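Local coordinates for protein xyloglucan-specific endo-beta-1,4-glucanase BoGH9A (Bacteroides ovatus, PDB 6DHT) that cleaves internal beta-1,4-glucosidic linkages in the backbone of plant xyloglucans, releasing xyloglucan oligosaccharides, at residues A[120-125]-A[218-223]; A[223-228]-A[272-277]; A[266-271]-A[305-310]; A[173-178]-A[243-248]. One frame throughout, in Å; residues are numbered along the deposited sequence.

Contact 1: A[120-125]-A[218-223]; sequences TAMPIE and MQFNLD
Phe220 reaches from helix 213-226 into the bend of the loop 120-125 and meets it at two points, the carbonyl of Thr120 and the sulfur of Met122. The carbonyl oxygen lies at the ring's edge, near its plane, with Thr120 O 3.3 Å from Phe220 CZ and 3.4 Å from Phe220 CE2. The Met122 sulfur comes in obliquely, neither over the ring nor in its plane: SD is 3.5 Å from Phe220 CE1 and 4.5 Å from the ring centroid, a Met-aromatic contact. Met122 CG lies between the backbone N and the carbonyl carbon (chi1 79°) and the chain runs extended through chi2, which brings SD to the ring. Phe220 has CG opposite its own backbone N (chi1 -165°), and this carries the ring outward to the loop. Arg119 adds a cation-pi interaction, while Gly165 takes the hydroxyl of Thr120 and hydrogen-bonds to the backbones of both Thr120 and Phe220. With an alanine at Phe220, Met122 SD would probably lose its aromatic partner and a gap would open between helix and loop. The electropositive ring edge probably offsets part of the carbonyl's negative charge, so the loop is probably held to helix 213-226 by weak polar as well as apolar forces.

Contact 2: A[223-228]-A[272-277]; sequences DWMLTM and AAVMAQ
The methyl of Met275 lodges between two side chains of the facing helix, with CE 3.7 Å from Met225 CB and 3.8 Å from Leu226 CD2. Met275 gets there by folding at chi2 (-66°) and then running straight through chi3, so that sulfur and methyl both travel toward helix 213-226; SD itself rests 3.9 Å from Leu226 CD2. Met225 answers with the reverse shape, extended through chi2 and hooked only at its end (chi3 81°). The hook lays Met225 CE against Val274 CG1 at 3.9 Å, the two side chains crossing at about a right angle. Val274 CG1 sits between its own backbone N and carbonyl carbon, on the side of the residue that faces Met225. These two helices, 213-226 and 265-281, belong to the (alpha/alpha)6 barrel of glycoside hydrolase family 9, and the interface here is wholly apolar and buried, without a hydrogen bond across it. Helix 292-309 closes round the same group, through Ala296 and Ala300 against Met275 and Phe292 against Leu226. Farther along segment 223-228, Trp224 O accepts two bonds from one residue: Thr227 N, and Thr227 OG1 at 2.7 Å on a lone pair in the carbonyl plane. Met228 CG lies over one face of the Trp224 indole, toward its rim, and Lys174 makes a cation-pi interaction with the same ring system.

Contact 3: A[266-271]-A[305-310]; sequences TAALDF and AWAEKH
Helices 265-281 and 292-309 run roughly antiparallel here, at 148° between their directions, with segment axes 8.8 Å apart at closest approach and the CA atoms of Ala268 and Ala307 only 6.1 Å from each other. The small alanine side chains probably allow this approach, Ala268 CB and Ala307 CB meeting at 4.2 Å. Leu269 flanks the pair and brings one branch over Ala307, CD2 standing 3.6 Å from Ala307 CB. From the other helix, Trp306 CE3 approaches Ala268 CB obliquely at 3.9 Å. The indole is directed there by a first torsion that sets CG opposite the backbone N (chi1 -174°), and His310 covers one of its faces: the imidazole folds back over the indole, ND1 lying above the centre of the ring system. That same ND1 donates to Trp306 O at 3.1 Å; the oxygen lies close to the imidazole plane, while the donor is tilted 27° from the carbonyl plane. One residue thus both covers the tryptophan and binds its carbonyl just after the helix ends. A weak bond from Trp306 NE1 reaches Asp233. Around this pair, helix 339-353 packs on Leu269 through Phe342 and the calcium ligand Glu341, while helix 176-192 lies against Thr266 and Ala267 through Val177 and Ile176.

Contact 4: A[173-178]-A[243-248]; sequences NKYIVN and PFFEGF
The ring of Phe245 lies close to two polar groups, the amide of Asn173 and the hydroxyl of Tyr175. Asn173 ND2 comes obliquely to the ring, 3.8 Å from Phe245 CD1, with amide and ring planes 47° apart. Tyr175 OH lies at the edge of the phenyl group, near its plane, 3.9 Å from Phe245 CE1, and the two aromatic side chains cross at about a right angle. Neither approach is a hydrogen bond: the polar ends are turned to Asp171, whose OD2 is bonded by both Asn173 ND2 and Tyr175 OH. Asp171 and Asp168 belong to the DAGDY motif of family 9 glycosidases, and Asp171 is a predicted active-site residue; Asn173 and Tyr175 thus form part of its immediate surroundings and probably help to position that carboxylate oxygen. Asn173 is steadied in turn, since its OD1 accepts from Thr242 N at the root of the loop that carries Phe245. Strand 174-175 lies at the border of a small mixed sheet beside strand 239-241, joined to it through the backbones of Lys174 and Leu240, and Tyr175 immediately precedes helix 176-192. Phe245, with CG anti to the carbonyl carbon (chi1 -70°), which brings the ring close to Asn173, also touches Arg499 of helix 499-503. Its side chain is about 7 Å from that of Glu548, the predicted proton donor, consistent with a place on the substrate-cleft wall.

All four contacts lie in the catalytic domain. Contacts 1 and 2 follow one another on helix 213-226, their centres 14 Å apart, and share Asp223; contacts 2 and 3, 12 Å apart, share helix 265-281, where Phe271 touches Met225 O. This run spans about 25 Å between the centres of contacts 1 and 3. Contact 4 interleaves along the chain with contacts 1 and 2 and closes before contact 3 begins. Its helical end joins it to contacts 2 and 3, Ile176 packing on Trp224, Met225 and Ala267, and Val177 on Asp270, while Lys174 touches Thr120 of contact 1. The residues beside the predicted catalytic Asp171 are thereby continuous with the core of the helical barrel.

Contact 1: A[120-125]-A[218-223]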
loop_
_atom_site.group_PDB
_atom_site.type_symbol
_atom_site.label_atom_id
_atom_site.label_comp_id
_atom_site.label_asym_id
_atom_site.label_seq_id
_atom_site.Cartn_x
_atom_site.Cartn_y
_atom_site.Cartn_z
ATOM N N THR A 120 17.656 3.288 0.870
ATOM C CA THR A 120 18.822 4.064 0.431
ATOM C C THR A 120 19.861 4.108 1.542
ATOM O O THR A 120 19.579 3.785 2.691
ATOM C CB THR A 120 18.430 5.509 0.118
ATOM O OG1 THR A 120 18.097 6.227 1.316
ATOM C CG2 THR A 120 17.274 5.535 -0.882
ATOM N N ALA A 121 21.068 4.541 1.186
ATOM C CA ALA A 121 22.121 4.840 2.153
ATOM C C ALA A 121 22.572 3.641 2.953
ATOM O O ALA A 121 23.061 3.790 4.072
ATOM C CB ALA A 121 21.686 5.967 3.099
ATOM N N MET A 122 22.416 2.441 2.408
ATOM C CA MET A 122 22.991 1.279 3.068
ATOM C C MET A 122 23.179 0.105 2.133
ATOM O O MET A 122 22.464 -0.041 1.136
ATOM C CB MET A 122 22.158 0.862 4.271
ATOM C CG MET A 122 20.916 0.071 3.956
ATOM S SD MET A 122 20.173 -0.336 5.528
ATOM C CE MET A 122 20.863 -1.947 5.847
ATOM N N PRO A 123 24.169 -0.740 2.438
ATOM C CA PRO A 123 24.341 -1.909 1.587
ATOM C C PRO A 123 23.167 -2.852 1.786
ATOM O O PRO A 123 22.574 -2.934 2.862
ATOM C CB PRO A 123 25.654 -2.520 2.088
ATOM C CG PRO A 123 25.779 -2.058 3.468
ATOM C CD PRO A 123 25.142 -0.705 3.542
ATOM N N ILE A 124 22.829 -3.533 0.710
ATOM C CA ILE A 124 21.711 -4.458 0.668
ATOM C C ILE A 124 22.355 -5.837 0.570
ATOM O O ILE A 124 22.651 -6.319 -0.512
ATOM C CB ILE A 124 20.793 -4.114 -0.531
ATOM C CG1 ILE A 124 20.303 -2.654 -0.416
ATOM C CG2 ILE A 124 19.635 -5.079 -0.621
ATOM C CD1 ILE A 124 19.458 -2.377 0.809
ATOM N N GLU A 125 22.642 -6.427 1.728
ATOM C CA GLU A 125 23.518 -7.600 1.810
ATOM C C GLU A 125 22.811 -8.909 1.555
ATOM O O GLU A 125 21.671 -9.093 1.955
ATOM C CB GLU A 125 24.187 -7.657 3.180
ATOM C CG GLU A 125 25.134 -6.486 3.411
ATOM C CD GLU A 125 25.657 -6.385 4.830
ATOM O OE1 GLU A 125 25.136 -7.079 5.730
ATOM O OE2 GLU A 125 26.597 -5.591 5.040
ATOM N N MET A 218 9.506 0.810 9.131
ATOM C CA MET A 218 8.977 2.147 9.113
ATOM C C MET A 218 10.023 3.116 9.613
ATOM O O MET A 218 10.167 4.198 9.060
ATOM C CB MET A 218 7.697 2.283 9.952
ATOM C CG MET A 218 6.562 1.303 9.631
ATOM S SD MET A 218 5.943 1.355 7.940
ATOM C CE MET A 218 6.823 -0.021 7.222
ATOM N N GLN A 219 10.725 2.744 10.685
ATOM C CA GLN A 219 11.670 3.679 11.294
ATOM C C GLN A 219 12.778 4.060 10.336
ATOM O O GLN A 219 13.297 5.180 10.399
ATOM C CB GLN A 219 12.258 3.086 12.575
ATOM C CG GLN A 219 12.329 4.087 13.742
ATOM C CD GLN A 219 13.428 5.151 13.619
ATOM O OE1 GLN A 219 14.580 4.864 13.266
ATOM N NE2 GLN A 219 13.062 6.392 13.907
ATOM N N PHE A 220 13.127 3.151 9.428
ATOM C CA PHE A 220 14.182 3.456 8.470
ATOM C C PHE A 220 13.820 4.690 7.658
ATOM O O PHE A 220 14.689 5.497 7.299
ATOM C CB PHE A 220 14.467 2.304 7.527
ATOM C CG PHE A 220 15.756 2.483 6.798
ATOM C CD1 PHE A 220 16.950 2.109 7.392
ATOM C CD2 PHE A 220 15.789 3.104 5.564
ATOM C CE1 PHE A 220 18.162 2.300 6.730
ATOM C CE2 PHE A 220 17.011 3.296 4.900
ATOM C CZ PHE A 220 18.192 2.908 5.506
ATOM N N ASN A 221 12.537 4.835 7.335
ATOM C CA ASN A 221 12.062 6.007 6.635
ATOM C C ASN A 221 11.717 7.154 7.602
ATOM O O ASN A 221 11.984 8.296 7.287
ATOM C CB ASN A 221 10.882 5.689 5.714
ATOM C CG ASN A 221 10.637 6.790 4.694
ATOM O OD1 ASN A 221 11.333 6.851 3.686
ATOM N ND2 ASN A 221 9.680 7.676 4.949
ATOM N N LEU A 222 11.096 6.874 8.750
ATOM C CA LEU A 222 10.826 7.926 9.737
ATOM C C LEU A 222 12.088 8.703 10.116
ATOM O O LEU A 222 12.046 9.933 10.282
ATOM C CB LEU A 222 10.204 7.339 10.996
ATOM C CG LEU A 222 8.767 6.806 10.807
ATOM C CD1 LEU A 222 8.344 5.849 11.952
ATOM C CD2 LEU A 222 7.754 7.952 10.608
ATOM N N ASP A 223 13.195 7.988 10.253
ATOM C CA ASP A 223 14.451 8.637 10.640
ATOM C C ASP A 223 14.870 9.630 9.562
ATOM O O ASP A 223 15.295 10.753 9.866
ATOM C CB ASP A 223 15.534 7.589 10.851
ATOM C CG ASP A 223 16.691 8.098 11.672
ATOM O OD1 ASP A 223 16.476 9.014 12.495
ATOM O OD2 ASP A 223 17.796 7.548 11.505
#

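Contact 2: A[223-228]-A[272-277]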
loop_
_atom_site.group_PDB
_atom_site.type_symbol
_atom_site.label_atom_id
_atom_site.label_comp_id
_atom_site.label_asym_id
_atom_site.label_seq_id
_atom_site.Cartn_x
_atom_site.Cartn_y
_atom_site.Cartn_z
ATOM N N ASP A 223 13.195 7.988 10.253
ATOM C CA ASP A 223 14.451 8.637 10.640
ATOM C C ASP A 223 14.870 9.630 9.562
ATOM O O ASP A 223 15.295 10.753 9.866
ATOM C CB ASP A 223 15.534 7.589 10.851
ATOM C CG ASP A 223 16.691 8.098 11.672
ATOM O OD1 ASP A 223 16.476 9.014 12.495
ATOM O OD2 ASP A 223 17.796 7.548 11.505
ATOM N N TRP A 224 14.744 9.239 8.297
ATOM C CA TRP A 224 14.974 10.193 7.216
ATOM C C TRP A 224 13.993 11.376 7.286
ATOM O O TRP A 224 14.390 12.537 7.128
ATOM C CB TRP A 224 14.879 9.523 5.834
ATOM C CG TRP A 224 14.751 10.552 4.782
ATOM C CD1 TRP A 224 15.686 11.482 4.452
ATOM C CD2 TRP A 224 13.599 10.849 3.984
ATOM N NE1 TRP A 224 15.207 12.310 3.479
ATOM C CE2 TRP A 224 13.917 11.957 3.183
ATOM C CE3 TRP A 224 12.331 10.275 3.854
ATOM C CZ2 TRP A 224 13.019 12.489 2.274
ATOM C CZ3 TRP A 224 11.452 10.808 2.944
ATOM C CH2 TRP A 224 11.786 11.895 2.176
ATOM N N MET A 225 12.702 11.101 7.506
ATOM C CA MET A 225 11.694 12.160 7.519
ATOM C C MET A 225 12.046 13.274 8.513
ATOM O O MET A 225 11.845 14.443 8.210
ATOM C CB MET A 225 10.306 11.583 7.839
ATOM C CG MET A 225 9.754 10.708 6.758
ATOM S SD MET A 225 8.089 10.111 7.122
ATOM C CE MET A 225 7.113 11.526 6.650
ATOM N N LEU A 226 12.549 12.903 9.685
ATOM C CA LEU A 226 12.975 13.887 10.687
ATOM C C LEU A 226 13.944 14.922 10.104
ATOM O O LEU A 226 13.879 16.103 10.465
ATOM C CB LEU A 226 13.604 13.181 11.885
ATOM C CG LEU A 226 12.639 12.366 12.744
ATOM C CD1 LEU A 226 13.432 11.603 13.766
ATOM C CD2 LEU A 226 11.634 13.243 13.468
ATOM N N THR A 227 14.818 14.484 9.200
ATOM C CA THR A 227 15.822 15.374 8.595
ATOM C C THR A 227 15.240 16.341 7.561
ATOM O O THR A 227 15.933 17.251 7.091
ATOM C CB THR A 227 16.976 14.588 7.927
ATOM O OG1 THR A 227 16.549 14.016 6.678
ATOM C CG2 THR A 227 17.518 13.510 8.853
ATOM N N MET A 228 13.981 16.162 7.196
ATOM C CA MET A 228 13.317 17.004 6.217
ATOM C C MET A 228 12.565 18.173 6.841
ATOM O O MET A 228 11.882 18.912 6.116
ATOM C CB MET A 228 12.384 16.154 5.354
ATOM C CG MET A 228 13.135 15.199 4.465
ATOM S SD MET A 228 13.889 15.977 3.046
ATOM C CE MET A 228 12.455 16.215 2.071
ATOM N N ALA A 272 3.346 15.492 10.342
ATOM C CA ALA A 272 2.809 15.656 11.687
ATOM C C ALA A 272 1.977 14.446 12.091
ATOM O O ALA A 272 2.128 13.926 13.183
ATOM C CB ALA A 272 1.996 16.926 11.773
ATOM N N ALA A 273 1.127 13.987 11.181
ATOM C CA ALA A 273 0.231 12.868 11.481
ATOM C C ALA A 273 1.034 11.611 11.764
ATOM O O ALA A 273 0.806 10.929 12.750
ATOM C CB ALA A 273 -0.715 12.645 10.337
ATOM N N VAL A 274 1.966 11.279 10.872
ATOM C CA VAL A 274 2.711 10.041 11.027
ATOM C C VAL A 274 3.677 10.098 12.198
ATOM O O VAL A 274 3.927 9.104 12.851
ATOM C CB VAL A 274 3.383 9.630 9.701
ATOM C CG1 VAL A 274 4.666 10.376 9.444
ATOM C CG2 VAL A 274 3.631 8.127 9.658
ATOM N N MET A 275 4.186 11.285 12.503
ATOM C CA MET A 275 5.082 11.401 13.647
ATOM C C MET A 275 4.308 11.296 14.976
ATOM O O MET A 275 4.755 10.616 15.884
ATOM C CB MET A 275 5.910 12.696 13.545
ATOM C CG MET A 275 6.962 12.623 12.449
ATOM S SD MET A 275 8.202 11.406 12.839
ATOM C CE MET A 275 9.099 11.365 11.293
ATOM N N ALA A 276 3.138 11.912 15.026
ATOM C CA ALA A 276 2.268 11.770 16.195
ATOM C C ALA A 276 1.844 10.293 16.384
ATOM O O ALA A 276 1.890 9.756 17.499
ATOM C CB ALA A 276 1.069 12.668 16.050
ATOM N N GLN A 277 1.422 9.649 15.292
ATOM C CA GLN A 277 1.111 8.226 15.310
ATOM C C GLN A 277 2.310 7.419 15.813
ATOM O O GLN A 277 2.197 6.595 16.709
ATOM C CB GLN A 277 0.754 7.788 13.885
ATOM C CG GLN A 277 0.196 6.368 13.723
ATOM C CD GLN A 277 0.158 5.931 12.274
ATOM O OE1 GLN A 277 1.140 6.057 11.548
ATOM N NE2 GLN A 277 -0.978 5.434 11.849
#

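Contact 3: A[266-271]-A[305-310]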
loop_
_atom_site.group_PDB
_atom_site.type_symbol
_atom_site.label_atom_id
_atom_site.label_comp_id
_atom_site.label_asym_id
_atom_site.label_seq_id
_atom_site.Cartn_x
_atom_site.Cartn_y
_atom_site.Cartn_z
ATOM N N THR A 266 0.916 20.071 2.893
ATOM C CA THR A 266 0.602 18.639 2.919
ATOM C C THR A 266 1.794 17.824 3.443
ATOM O O THR A 266 1.625 16.893 4.224
ATOM C CB THR A 266 0.174 18.161 1.546
ATOM O OG1 THR A 266 1.094 18.666 0.570
ATOM C CG2 THR A 266 -1.216 18.658 1.233
ATOM N N ALA A 267 3.007 18.176 3.049
ATOM C CA ALA A 267 4.178 17.534 3.643
ATOM C C ALA A 267 4.220 17.715 5.150
ATOM O O ALA A 267 4.483 16.772 5.909
ATOM C CB ALA A 267 5.463 18.049 3.003
ATOM N N ALA A 268 3.993 18.948 5.595
ATOM C CA ALA A 268 4.019 19.241 7.003
ATOM C C ALA A 268 2.964 18.435 7.758
ATOM O O ALA A 268 3.243 17.908 8.822
ATOM C CB ALA A 268 3.812 20.726 7.235
ATOM N N LEU A 269 1.767 18.362 7.190
ATOM C CA LEU A 269 0.678 17.652 7.862
ATOM C C LEU A 269 0.842 16.124 7.842
ATOM O O LEU A 269 0.594 15.471 8.848
ATOM C CB LEU A 269 -0.664 18.057 7.283
ATOM C CG LEU A 269 -1.045 19.500 7.623
ATOM C CD1 LEU A 269 -2.215 19.921 6.808
ATOM C CD2 LEU A 269 -1.354 19.632 9.099
ATOM N N ASP A 270 1.243 15.558 6.706
ATOM C CA ASP A 270 1.454 14.103 6.663
ATOM C C ASP A 270 2.627 13.730 7.582
ATOM O O ASP A 270 2.593 12.719 8.283
ATOM C CB ASP A 270 1.729 13.647 5.253
ATOM C CG ASP A 270 0.501 13.709 4.370
ATOM O OD1 ASP A 270 -0.623 13.659 4.905
ATOM O OD2 ASP A 270 0.639 13.830 3.124
ATOM N N PHE A 271 3.657 14.584 7.641
ATOM C CA PHE A 271 4.728 14.435 8.615
ATOM C C PHE A 271 4.178 14.492 10.059
ATOM O O PHE A 271 4.503 13.651 10.905
ATOM C CB PHE A 271 5.772 15.561 8.385
ATOM C CG PHE A 271 6.901 15.599 9.373
ATOM C CD1 PHE A 271 6.704 16.173 10.599
ATOM C CD2 PHE A 271 8.162 15.130 9.062
ATOM C CE1 PHE A 271 7.728 16.268 11.524
ATOM C CE2 PHE A 271 9.201 15.205 9.975
ATOM C CZ PHE A 271 8.991 15.789 11.218
ATOM N N ALA A 305 2.039 23.205 13.700
ATOM C CA ALA A 305 2.083 24.652 13.901
ATOM C C ALA A 305 2.441 25.375 12.600
ATOM O O ALA A 305 1.781 26.346 12.218
ATOM C CB ALA A 305 3.062 24.991 14.992
ATOM N N TRP A 306 3.469 24.894 11.903
ATOM C CA TRP A 306 3.847 25.502 10.633
ATOM C C TRP A 306 2.684 25.457 9.658
ATOM O O TRP A 306 2.382 26.440 8.999
ATOM C CB TRP A 306 5.081 24.816 10.036
ATOM C CG TRP A 306 5.626 25.488 8.794
ATOM C CD1 TRP A 306 6.686 26.356 8.724
ATOM C CD2 TRP A 306 5.141 25.345 7.455
ATOM N NE1 TRP A 306 6.886 26.746 7.428
ATOM C CE2 TRP A 306 5.951 26.147 6.627
ATOM C CE3 TRP A 306 4.098 24.622 6.876
ATOM C CZ2 TRP A 306 5.746 26.242 5.255
ATOM C CZ3 TRP A 306 3.898 24.713 5.531
ATOM C CH2 TRP A 306 4.719 25.517 4.723
ATOM N N ALA A 307 2.015 24.306 9.554
ATOM C CA ALA A 307 0.900 24.180 8.645
ATOM C C ALA A 307 -0.260 25.138 8.962
ATOM O O ALA A 307 -0.937 25.625 8.051
ATOM C CB ALA A 307 0.402 22.732 8.643
ATOM N N GLU A 308 -0.521 25.350 10.244
ATOM C CA GLU A 308 -1.542 26.311 10.660
ATOM C C GLU A 308 -1.222 27.714 10.145
ATOM O O GLU A 308 -2.113 28.445 9.725
ATOM C CB GLU A 308 -1.645 26.363 12.180
ATOM C CG GLU A 308 -2.431 25.240 12.804
ATOM C CD GLU A 308 -2.524 25.406 14.310
ATOM O OE1 GLU A 308 -1.463 25.397 14.966
ATOM O OE2 GLU A 308 -3.648 25.561 14.828
ATOM N N LYS A 309 0.052 28.075 10.189
ATOM C CA LYS A 309 0.486 29.395 9.717
ATOM C C LYS A 309 0.443 29.487 8.193
ATOM O O LYS A 309 0.265 30.571 7.639
ATOM C CB LYS A 309 1.894 29.719 10.222
ATOM C CG LYS A 309 1.997 29.836 11.737
ATOM C CD LYS A 309 3.303 30.479 12.169
ATOM C CE LYS A 309 3.817 29.889 13.488
ATOM N NZ LYS A 309 4.614 28.621 13.294
ATOM N N HIS A 310 0.601 28.352 7.515
ATOM C CA HIS A 310 0.659 28.327 6.054
ATOM C C HIS A 310 -0.299 27.305 5.436
ATOM O O HIS A 310 0.122 26.405 4.696
ATOM C CB HIS A 310 2.081 28.004 5.595
ATOM C CG HIS A 310 3.122 28.905 6.175
ATOM N ND1 HIS A 310 3.753 28.645 7.370
ATOM C CD2 HIS A 310 3.650 30.060 5.713
ATOM C CE1 HIS A 310 4.620 29.608 7.628
ATOM N NE2 HIS A 310 4.578 30.478 6.637
#

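Contact 4: A[173-178]-A[243-248]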
loop_
_atom_site.group_PDB
_atom_site.type_symbol
_atom_site.label_atom_id
_atom_site.label_comp_id
_atom_site.label_asym_id
_atom_site.label_seq_id
_atom_site.Cartn_x
_atom_site.Cartn_y
_atom_site.Cartn_z
ATOM N N ASN A 173 13.850 9.066 -6.095
ATOM C CA ASN A 173 13.606 10.217 -5.249
ATOM C C ASN A 173 12.799 9.866 -4.000
ATOM O O ASN A 173 12.251 8.764 -3.938
ATOM C CB ASN A 173 12.941 11.288 -6.109
ATOM C CG ASN A 173 13.775 11.595 -7.342
ATOM O OD1 ASN A 173 14.871 12.142 -7.204
ATOM N ND2 ASN A 173 13.321 11.157 -8.506
ATOM N N LYS A 174 12.769 10.745 -3.015
ATOM C CA LYS A 174 12.158 10.449 -1.710
ATOM C C LYS A 174 11.169 11.551 -1.413
ATOM O O LYS A 174 11.541 12.723 -1.414
ATOM C CB LYS A 174 13.225 10.370 -0.626
ATOM C CG LYS A 174 14.349 9.407 -0.981
ATOM C CD LYS A 174 15.336 9.162 0.123
ATOM C CE LYS A 174 15.976 10.448 0.607
ATOM N NZ LYS A 174 17.168 10.185 1.442
ATOM N N TYR A 175 9.917 11.212 -1.142
ATOM C CA TYR A 175 8.835 12.185 -1.061
ATOM C C TYR A 175 8.121 12.092 0.284
ATOM O O TYR A 175 7.684 11.002 0.682
ATOM C CB TYR A 175 7.812 11.912 -2.145
ATOM C CG TYR A 175 8.348 11.820 -3.575
ATOM C CD1 TYR A 175 8.999 10.671 -4.021
ATOM C CD2 TYR A 175 8.164 12.854 -4.508
ATOM C CE1 TYR A 175 9.466 10.541 -5.331
ATOM C CE2 TYR A 175 8.636 12.737 -5.814
ATOM C CZ TYR A 175 9.281 11.584 -6.225
ATOM O OH TYR A 175 9.736 11.459 -7.541
ATOM N N ILE A 176 7.965 13.209 0.982
ATOM C CA ILE A 176 7.367 13.204 2.310
ATOM C C ILE A 176 5.871 12.847 2.291
ATOM O O ILE A 176 5.389 12.076 3.135
ATOM C CB ILE A 176 7.580 14.578 2.999
ATOM C CG1 ILE A 176 9.041 14.767 3.435
ATOM C CG2 ILE A 176 6.680 14.698 4.227
ATOM C CD1 ILE A 176 9.516 13.837 4.544
ATOM N N VAL A 177 5.124 13.370 1.337
ATOM C CA VAL A 177 3.696 13.084 1.280
ATOM C C VAL A 177 3.482 11.593 1.108
ATOM O O VAL A 177 2.742 10.946 1.891
ATOM C CB VAL A 177 3.007 13.895 0.180
ATOM C CG1 VAL A 177 1.630 13.354 -0.156
ATOM C CG2 VAL A 177 2.918 15.357 0.608
ATOM N N ASN A 178 4.126 11.012 0.106
ATOM C CA ASN A 178 3.835 9.630 -0.204
ATOM C C ASN A 178 4.379 8.693 0.863
ATOM O O ASN A 178 3.710 7.715 1.234
ATOM C CB ASN A 178 4.410 9.266 -1.563
ATOM C CG ASN A 178 3.743 8.059 -2.146
ATOM O OD1 ASN A 178 2.519 7.946 -2.104
ATOM N ND2 ASN A 178 4.535 7.128 -2.646
ATOM N N PRO A 243 16.948 17.039 -10.239
ATOM C CA PRO A 243 16.070 17.867 -11.075
ATOM C C PRO A 243 15.273 17.075 -12.110
ATOM O O PRO A 243 14.111 17.395 -12.395
ATOM C CB PRO A 243 17.065 18.808 -11.776
ATOM C CG PRO A 243 18.177 18.919 -10.806
ATOM C CD PRO A 243 18.328 17.539 -10.219
ATOM N N PHE A 244 15.905 16.063 -12.703
ATOM C CA PHE A 244 15.255 15.175 -13.653
ATOM C C PHE A 244 15.279 13.732 -13.143
ATOM O O PHE A 244 16.173 13.337 -12.408
ATOM C CB PHE A 244 15.981 15.179 -15.018
ATOM C CG PHE A 244 15.885 16.475 -15.777
ATOM C CD1 PHE A 244 14.744 16.787 -16.500
ATOM C CD2 PHE A 244 16.950 17.359 -15.790
ATOM C CE1 PHE A 244 14.653 17.981 -17.202
ATOM C CE2 PHE A 244 16.871 18.553 -16.497
ATOM C CZ PHE A 244 15.718 18.859 -17.200
ATOM N N PHE A 245 14.331 12.942 -13.600
ATOM C CA PHE A 245 14.428 11.504 -13.403
ATOM C C PHE A 245 15.694 11.002 -14.061
ATOM O O PHE A 245 16.024 11.433 -15.171
ATOM C CB PHE A 245 13.231 10.779 -14.014
ATOM C CG PHE A 245 11.948 11.000 -13.291
ATOM C CD1 PHE A 245 11.818 10.658 -11.945
ATOM C CD2 PHE A 245 10.836 11.465 -13.967
ATOM C CE1 PHE A 245 10.609 10.838 -11.281
ATOM C CE2 PHE A 245 9.624 11.636 -13.327
ATOM C CZ PHE A 245 9.506 11.297 -11.966
ATOM N N GLU A 246 16.409 10.121 -13.380
ATOM C CA GLU A 246 17.540 9.403 -13.930
ATOM C C GLU A 246 17.120 8.410 -14.995
ATOM O O GLU A 246 15.951 8.020 -15.111
ATOM C CB GLU A 246 18.271 8.658 -12.803
ATOM C CG GLU A 246 18.776 9.532 -11.681
ATOM C CD GLU A 246 20.074 10.292 -11.978
ATOM O OE1 GLU A 246 20.408 10.490 -13.172
ATOM O OE2 GLU A 246 20.760 10.690 -11.006
ATOM N N GLY A 247 18.079 7.974 -15.805
ATOM C CA GLY A 247 17.830 6.871 -16.702
ATOM C C GLY A 247 17.723 5.581 -15.913
ATOM O O GLY A 247 17.753 5.594 -14.661
ATOM N N PHE A 248 17.589 4.481 -16.634
ATOM C CA PHE A 248 17.484 3.153 -16.038
ATOM C C PHE A 248 18.881 2.608 -15.726
ATOM O O PHE A 248 19.387 1.690 -16.386
ATOM C CB PHE A 248 16.595 2.239 -16.883
ATOM C CG PHE A 248 15.126 2.462 -16.620
ATOM C CD1 PHE A 248 14.578 3.729 -16.763
ATOM C CD2 PHE A 248 14.329 1.456 -16.104
ATOM C CE1 PHE A 248 13.250 3.969 -16.470
ATOM C CE2 PHE A 248 12.988 1.695 -15.800
ATOM C CZ PHE A 248 12.454 2.955 -15.988
#